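Local coordinates for putative major capsid protein (Cafeteriavirus-dependent mavirus, PDB 6G43) that probably forms the icosahedral shell of the virus as its major capsid protein, assembling as trimers of double jelly-roll subunits, at residues I357-K362 with M450-T455; D149-I154 with R390-S395. All coordinates share one frame; numbering follows the deposited sequence.

Interaction 1: residues I357-K362 with M450-T455; sequences IGLEIK and MQVQAT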
loop_
_atom_site.group_PDB
_atom_site.type_symbol
_atom_site.label_atom_id
_atom_site.label_comp_id
_atom_site.label_asym_id
_atom_site.label_seq_id
_atom_site.Cartn_x
_atom_site.Cartn_y
_atom_site.Cartn_z
ATOM N N ILE A 357 -27.297 -10.490 3.144
ATOM C CA ILE A 357 -26.932 -11.744 3.832
ATOM C C ILE A 357 -27.206 -13.014 3.018
ATOM O O ILE A 357 -26.669 -14.076 3.335
ATOM C CB ILE A 357 -27.611 -11.868 5.221
ATOM C CG1 ILE A 357 -29.146 -11.911 5.116
ATOM C CG2 ILE A 357 -27.173 -10.716 6.116
ATOM C CD1 ILE A 357 -29.829 -12.387 6.381
ATOM N N GLY A 358 -28.052 -12.907 1.996
ATOM C CA GLY A 358 -28.387 -14.032 1.126
ATOM C C GLY A 358 -28.679 -13.569 -0.288
ATOM O O GLY A 358 -29.116 -12.435 -0.509
ATOM N N LEU A 359 -28.444 -14.461 -1.243
ATOM C CA LEU A 359 -28.632 -14.162 -2.654
ATOM C C LEU A 359 -28.929 -15.459 -3.391
ATOM O O LEU A 359 -28.088 -16.353 -3.398
ATOM C CB LEU A 359 -27.359 -13.510 -3.212
ATOM C CG LEU A 359 -27.406 -12.860 -4.595
ATOM C CD1 LEU A 359 -28.245 -11.593 -4.571
ATOM C CD2 LEU A 359 -25.995 -12.547 -5.073
ATOM N N GLU A 360 -30.126 -15.584 -3.966
ATOM C CA GLU A 360 -30.399 -16.676 -4.912
ATOM C C GLU A 360 -30.815 -16.140 -6.283
ATOM O O GLU A 360 -31.596 -15.192 -6.388
ATOM C CB GLU A 360 -31.387 -17.723 -4.371
ATOM C CG GLU A 360 -32.736 -17.216 -3.832
ATOM C CD GLU A 360 -33.665 -18.420 -3.512
ATOM O OE1 GLU A 360 -33.341 -19.596 -3.850
ATOM O OE2 GLU A 360 -34.737 -18.192 -2.917
ATOM N N ILE A 361 -30.257 -16.762 -7.321
ATOM C CA ILE A 361 -30.358 -16.293 -8.698
ATOM C C ILE A 361 -30.940 -17.409 -9.566
ATOM O O ILE A 361 -30.588 -18.584 -9.412
ATOM C CB ILE A 361 -28.975 -15.854 -9.237
ATOM C CG1 ILE A 361 -28.424 -14.697 -8.388
ATOM C CG2 ILE A 361 -29.064 -15.416 -10.698
ATOM C CD1 ILE A 361 -26.960 -14.400 -8.608
ATOM N N LYS A 362 -31.834 -17.019 -10.470
ATOM C CA LYS A 362 -32.417 -17.914 -11.457
ATOM C C LYS A 362 -31.923 -17.473 -12.830
ATOM O O LYS A 362 -31.910 -16.282 -13.120
ATOM C CB LYS A 362 -33.946 -17.842 -11.389
ATOM C CG LYS A 362 -34.687 -18.716 -12.393
ATOM C CD LYS A 362 -36.191 -18.638 -12.183
ATOM C CE LYS A 362 -36.942 -19.311 -13.320
ATOM N NZ LYS A 362 -38.411 -19.350 -13.085
HETATM N N MSE A 450 -33.298 -13.749 -16.420
HETATM C CA MSE A 450 -32.682 -13.774 -15.089
HETATM C C MSE A 450 -33.624 -13.212 -14.059
HETATM O O MSE A 450 -34.324 -12.233 -14.315
HETATM C CB MSE A 450 -31.367 -12.983 -15.080
HETATM C CG MSE A 450 -30.561 -13.223 -13.800
HETATM SE SE MSE A 450 -28.933 -12.117 -13.736
HETATM C CE MSE A 450 -27.733 -13.449 -14.545
ATOM N N GLN A 451 -33.632 -13.838 -12.883
ATOM C CA GLN A 451 -34.361 -13.350 -11.717
ATOM C C GLN A 451 -33.429 -13.393 -10.506
ATOM O O GLN A 451 -32.754 -14.398 -10.279
ATOM C CB GLN A 451 -35.602 -14.208 -11.465
ATOM C CG GLN A 451 -36.630 -13.544 -10.569
ATOM C CD GLN A 451 -37.936 -14.320 -10.486
ATOM O OE1 GLN A 451 -37.934 -15.548 -10.401
ATOM N NE2 GLN A 451 -39.059 -13.604 -10.503
ATOM N N VAL A 452 -33.396 -12.301 -9.741
ATOM C CA VAL A 452 -32.488 -12.150 -8.602
ATOM C C VAL A 452 -33.295 -11.879 -7.335
ATOM O O VAL A 452 -34.088 -10.936 -7.296
ATOM C CB VAL A 452 -31.485 -10.996 -8.840
ATOM C CG1 VAL A 452 -30.635 -10.731 -7.604
ATOM C CG2 VAL A 452 -30.585 -11.312 -10.026
ATOM N N GLN A 453 -33.091 -12.716 -6.315
ATOM C CA GLN A 453 -33.666 -12.519 -4.983
ATOM C C GLN A 453 -32.539 -12.211 -4.002
ATOM O O GLN A 453 -31.573 -12.971 -3.911
ATOM C CB GLN A 453 -34.416 -13.774 -4.527
ATOM C CG GLN A 453 -34.980 -13.702 -3.111
ATOM C CD GLN A 453 -35.603 -15.014 -2.666
ATOM O OE1 GLN A 453 -36.687 -15.379 -3.125
ATOM N NE2 GLN A 453 -34.930 -15.728 -1.765
ATOM N N ALA A 454 -32.681 -11.110 -3.262
ATOM C CA ALA A 454 -31.701 -10.693 -2.262
ATOM C C ALA A 454 -32.365 -10.628 -0.895
ATOM O O ALA A 454 -33.398 -9.977 -0.738
ATOM C CB ALA A 454 -31.118 -9.337 -2.628
ATOM N N THR A 455 -31.773 -11.320 0.078
ATOM C CA THR A 455 -32.176 -11.239 1.481
ATOM C C THR A 455 -31.189 -10.317 2.191
ATOM O O THR A 455 -29.972 -10.498 2.066
ATOM C CB THR A 455 -32.176 -12.631 2.145
ATOM O OG1 THR A 455 -32.966 -13.533 1.362
ATOM C CG2 THR A 455 -32.746 -12.567 3.559
#

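Interaction 2: residues D149-I154 with R390-S395; sequences DEYNKI and RFSCFS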
loop_
_atom_site.group_PDB
_atom_site.type_symbol
_atom_site.label_atom_id
_atom_site.label_comp_id
_atom_site.label_asym_id
_atom_site.label_seq_id
_atom_site.Cartn_x
_atom_site.Cartn_y
_atom_site.Cartn_z
ATOM N N ASP A 149 -17.401 5.927 1.247
ATOM C CA ASP A 149 -17.762 5.684 2.647
ATOM C C ASP A 149 -17.694 4.206 3.024
ATOM O O ASP A 149 -18.241 3.350 2.321
ATOM C CB ASP A 149 -19.180 6.195 2.935
ATOM C CG ASP A 149 -19.283 7.706 2.909
ATOM O OD1 ASP A 149 -18.290 8.395 3.218
ATOM O OD2 ASP A 149 -20.375 8.214 2.586
ATOM N N GLU A 150 -17.017 3.929 4.134
ATOM C CA GLU A 150 -16.944 2.595 4.709
ATOM C C GLU A 150 -18.106 2.305 5.670
ATOM O O GLU A 150 -18.434 1.138 5.901
ATOM C CB GLU A 150 -15.610 2.428 5.444
ATOM C CG GLU A 150 -14.392 2.500 4.533
ATOM C CD GLU A 150 -13.091 2.281 5.280
ATOM O OE1 GLU A 150 -12.513 1.182 5.165
ATOM O OE2 GLU A 150 -12.651 3.205 5.992
ATOM N N TYR A 151 -18.721 3.358 6.219
ATOM C CA TYR A 151 -19.731 3.229 7.281
ATOM C C TYR A 151 -20.952 4.111 7.026
ATOM O O TYR A 151 -20.858 5.128 6.337
ATOM C CB TYR A 151 -19.085 3.525 8.645
ATOM C CG TYR A 151 -17.971 2.547 8.935
ATOM C CD1 TYR A 151 -18.260 1.225 9.265
ATOM C CD2 TYR A 151 -16.630 2.915 8.803
ATOM C CE1 TYR A 151 -17.254 0.303 9.492
ATOM C CE2 TYR A 151 -15.610 1.994 9.030
ATOM C CZ TYR A 151 -15.930 0.688 9.373
ATOM O OH TYR A 151 -14.942 -0.241 9.596
ATOM N N ASN A 152 -22.097 3.700 7.569
ATOM C CA ASN A 152 -23.383 4.368 7.301
ATOM C C ASN A 152 -23.566 5.687 8.060
ATOM O O ASN A 152 -24.406 6.505 7.685
ATOM C CB ASN A 152 -24.557 3.414 7.575
ATOM C CG ASN A 152 -24.955 3.361 9.045
ATOM O OD1 ASN A 152 -24.124 3.102 9.915
ATOM N ND2 ASN A 152 -26.237 3.595 9.325
ATOM N N LYS A 153 -22.799 5.863 9.135
ATOM C CA LYS A 153 -22.704 7.126 9.861
ATOM C C LYS A 153 -21.241 7.567 9.905
ATOM O O LYS A 153 -20.345 6.737 10.052
ATOM C CB LYS A 153 -23.230 6.964 11.287
ATOM C CG LYS A 153 -24.724 6.712 11.386
ATOM C CD LYS A 153 -25.185 6.710 12.838
ATOM C CE LYS A 153 -26.697 6.574 12.936
ATOM N NZ LYS A 153 -27.187 6.620 14.344
ATOM N N ILE A 154 -21.017 8.874 9.775
ATOM C CA ILE A 154 -19.692 9.478 9.887
ATOM C C ILE A 154 -19.659 10.350 11.138
ATOM O O ILE A 154 -20.483 11.257 11.290
ATOM C CB ILE A 154 -19.362 10.338 8.647
ATOM C CG1 ILE A 154 -19.206 9.442 7.409
ATOM C CG2 ILE A 154 -18.082 11.142 8.866
ATOM C CD1 ILE A 154 -19.349 10.176 6.093
ATOM N N ARG A 390 -13.449 -3.342 2.327
ATOM C CA ARG A 390 -13.263 -4.372 3.349
ATOM C C ARG A 390 -14.584 -4.952 3.851
ATOM O O ARG A 390 -15.650 -4.373 3.628
ATOM C CB ARG A 390 -12.474 -3.777 4.508
ATOM C CG ARG A 390 -11.074 -3.338 4.098
ATOM C CD ARG A 390 -10.604 -2.098 4.836
ATOM N NE ARG A 390 -9.240 -1.743 4.447
ATOM C CZ ARG A 390 -8.886 -1.142 3.307
ATOM N NH1 ARG A 390 -9.794 -0.797 2.390
ATOM N NH2 ARG A 390 -7.601 -0.881 3.079
ATOM N N PHE A 391 -14.496 -6.093 4.535
ATOM C CA PHE A 391 -15.680 -6.820 5.017
ATOM C C PHE A 391 -16.508 -6.016 6.020
ATOM O O PHE A 391 -17.739 -6.065 5.979
ATOM C CB PHE A 391 -15.289 -8.166 5.642
ATOM C CG PHE A 391 -16.474 -9.011 6.049
ATOM C CD1 PHE A 391 -17.145 -9.792 5.112
ATOM C CD2 PHE A 391 -16.930 -9.013 7.368
ATOM C CE1 PHE A 391 -18.240 -10.565 5.480
ATOM C CE2 PHE A 391 -18.022 -9.784 7.742
ATOM C CZ PHE A 391 -18.678 -10.561 6.798
ATOM N N SER A 392 -15.830 -5.297 6.914
ATOM C CA SER A 392 -16.489 -4.427 7.891
ATOM C C SER A 392 -17.510 -3.500 7.231
ATOM O O SER A 392 -18.600 -3.297 7.766
ATOM C CB SER A 392 -15.447 -3.605 8.651
ATOM O OG SER A 392 -16.052 -2.766 9.618
ATOM N N CYS A 393 -17.148 -2.962 6.066
ATOM C CA CYS A 393 -18.051 -2.163 5.240
ATOM C C CYS A 393 -19.117 -3.033 4.558
ATOM O O CYS A 393 -20.314 -2.837 4.779
ATOM C CB CYS A 393 -17.240 -1.389 4.194
ATOM S SG CYS A 393 -18.210 -0.523 2.938
ATOM N N PHE A 394 -18.661 -3.989 3.744
ATOM C CA PHE A 394 -19.523 -4.845 2.902
ATOM C C PHE A 394 -20.669 -5.520 3.657
ATOM O O PHE A 394 -21.812 -5.512 3.195
ATOM C CB PHE A 394 -18.663 -5.919 2.213
ATOM C CG PHE A 394 -19.448 -6.915 1.387
ATOM C CD1 PHE A 394 -19.940 -8.085 1.957
ATOM C CD2 PHE A 394 -19.660 -6.705 0.031
ATOM C CE1 PHE A 394 -20.648 -9.008 1.196
ATOM C CE2 PHE A 394 -20.369 -7.625 -0.731
ATOM C CZ PHE A 394 -20.862 -8.779 -0.149
ATOM N N SER A 395 -20.337 -6.121 4.797
ATOM C CA SER A 395 -21.286 -6.880 5.611
ATOM C C SER A 395 -22.518 -6.085 6.039
ATOM O O SER A 395 -23.619 -6.628 6.099
ATOM C CB SER A 395 -20.577 -7.393 6.866
ATOM O OG SER A 395 -20.142 -6.315 7.684
#

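Interaction 1: residues I357-K362 with M450-T455
I357-K362 and M450-T455 pair as neighbouring antiparallel strands of a jelly-roll sheet. Their short axes come within 4.6 Å at 169°. The backbone bonds form a regular ladder at the hydrogen-bonded pairs E360 with Q453 and K362 with Q451. Q453 N bonds to E360 O at 2.9 Å, and K362 N to Q451 O at 2.8 Å. At I357 and G358 the pairing takes the form of a classic beta bulge: T455 O accepts both I357 N, at 2.9 Å, and G358 N, while T455 N returns a bond to G358 O.

Most apolar contacts lie on the face that carries L359, I361, V452 and A454. L359 CD1 leans across to V452 CG1 at 4.0 Å and also touches the methyl of A454. With CG1 of I361 beside the backbone N (chi1 -61°), CG2 packs on CG of M450, a selenomethionine. Apart from these, I357 CG1 touches the T455 methyl.

The polar face carries E360, Q453, K362 and Q451. E360 and Q453 run side by side and point the same way. The E360 carboxylate and Q453 amide planes are turned 68° apart, and OE2 of E360 comes 2.7 Å from NE2 of Q453. The extended K362 chain passes Q451, touching its OE1 through CD at 4.0 Å. The Q451 amide gives its N-H to T323.

Strand 319-328 flanks M450-T455 on its far edge, with backbone bonds from M450, V452 and A454. Strand 366-369 pairs with I361. Helix 375-384 covers L359 through L378, and strand 426-428 packs on I361 through F428.

Interaction 2: residues D149-I154 with R390-S395
E150 lies against C393 with their CA atoms 4.9 Å apart, where the irregular loop D149-I154 meets the short helix 391-394. This is loop-to-helix packing between the two halves of a double jelly-roll capsid protein. R390 occupies the N-cap position, and its O accepts F394 N in the first helical turn.

C393 packs directly on the loop backbone. Its CB rests 3.3 Å from E150 O and its SG lies 3.4 Å from the same oxygen. SG stands anti to the backbone N (chi1 172°), which swings the sulfur along the loop to E150 CA. C393 CA also makes a CA-H...O contact with E150 O. The consecutive residues A422 and G423 bond to the backbones of E150 and C393.

E150 and R390 meet aslant. The extended glutamate brings OE1 to within 3.8 Å of R390 CD. The carboxylate and guanidinium planes are 85° apart. OE1 stands clear of the guanidinium plane and no N-H points at it, so any attraction is probably only electrostatic. Each has a firmer partner elsewhere: E150 OE2 accepts from N160, and R390 NE forms a salt bridge with D171 of the second subunit. The contact thus forms part of an interface with the second subunit.

Y151 approaches S392 with the edge of its ring. The serine oxygen lies in the ring plane, 3.3 Å from Y151 CE1. S392 OG is also hydrogen-bonded to G179 O of the second subunit. S392 OG sits anti to its own backbone N (chi1 -179°), and this places it 2.8 Å from Y151 OH.

Both contacts involve the C-terminal part of the chain, but they do different jobs. Interaction 1 joins two strands of one sheet through a dense backbone ladder, with a buried apolar face and a partly exposed polar one. Interaction 2 joins a loop from the first half to a short helix of the second. It buries less surface and relies on side-chain and CA-H contacts. Their surroundings differ too: within the trimer no other subunit touches interaction 1, whereas interaction 2 borders the second subunit. The centres lie 22 Å apart, and the nearest atoms about 5 Å. Helix 375-384 touches both, meeting I357 and L359 of interaction 1 and F391 and F394 of interaction 2.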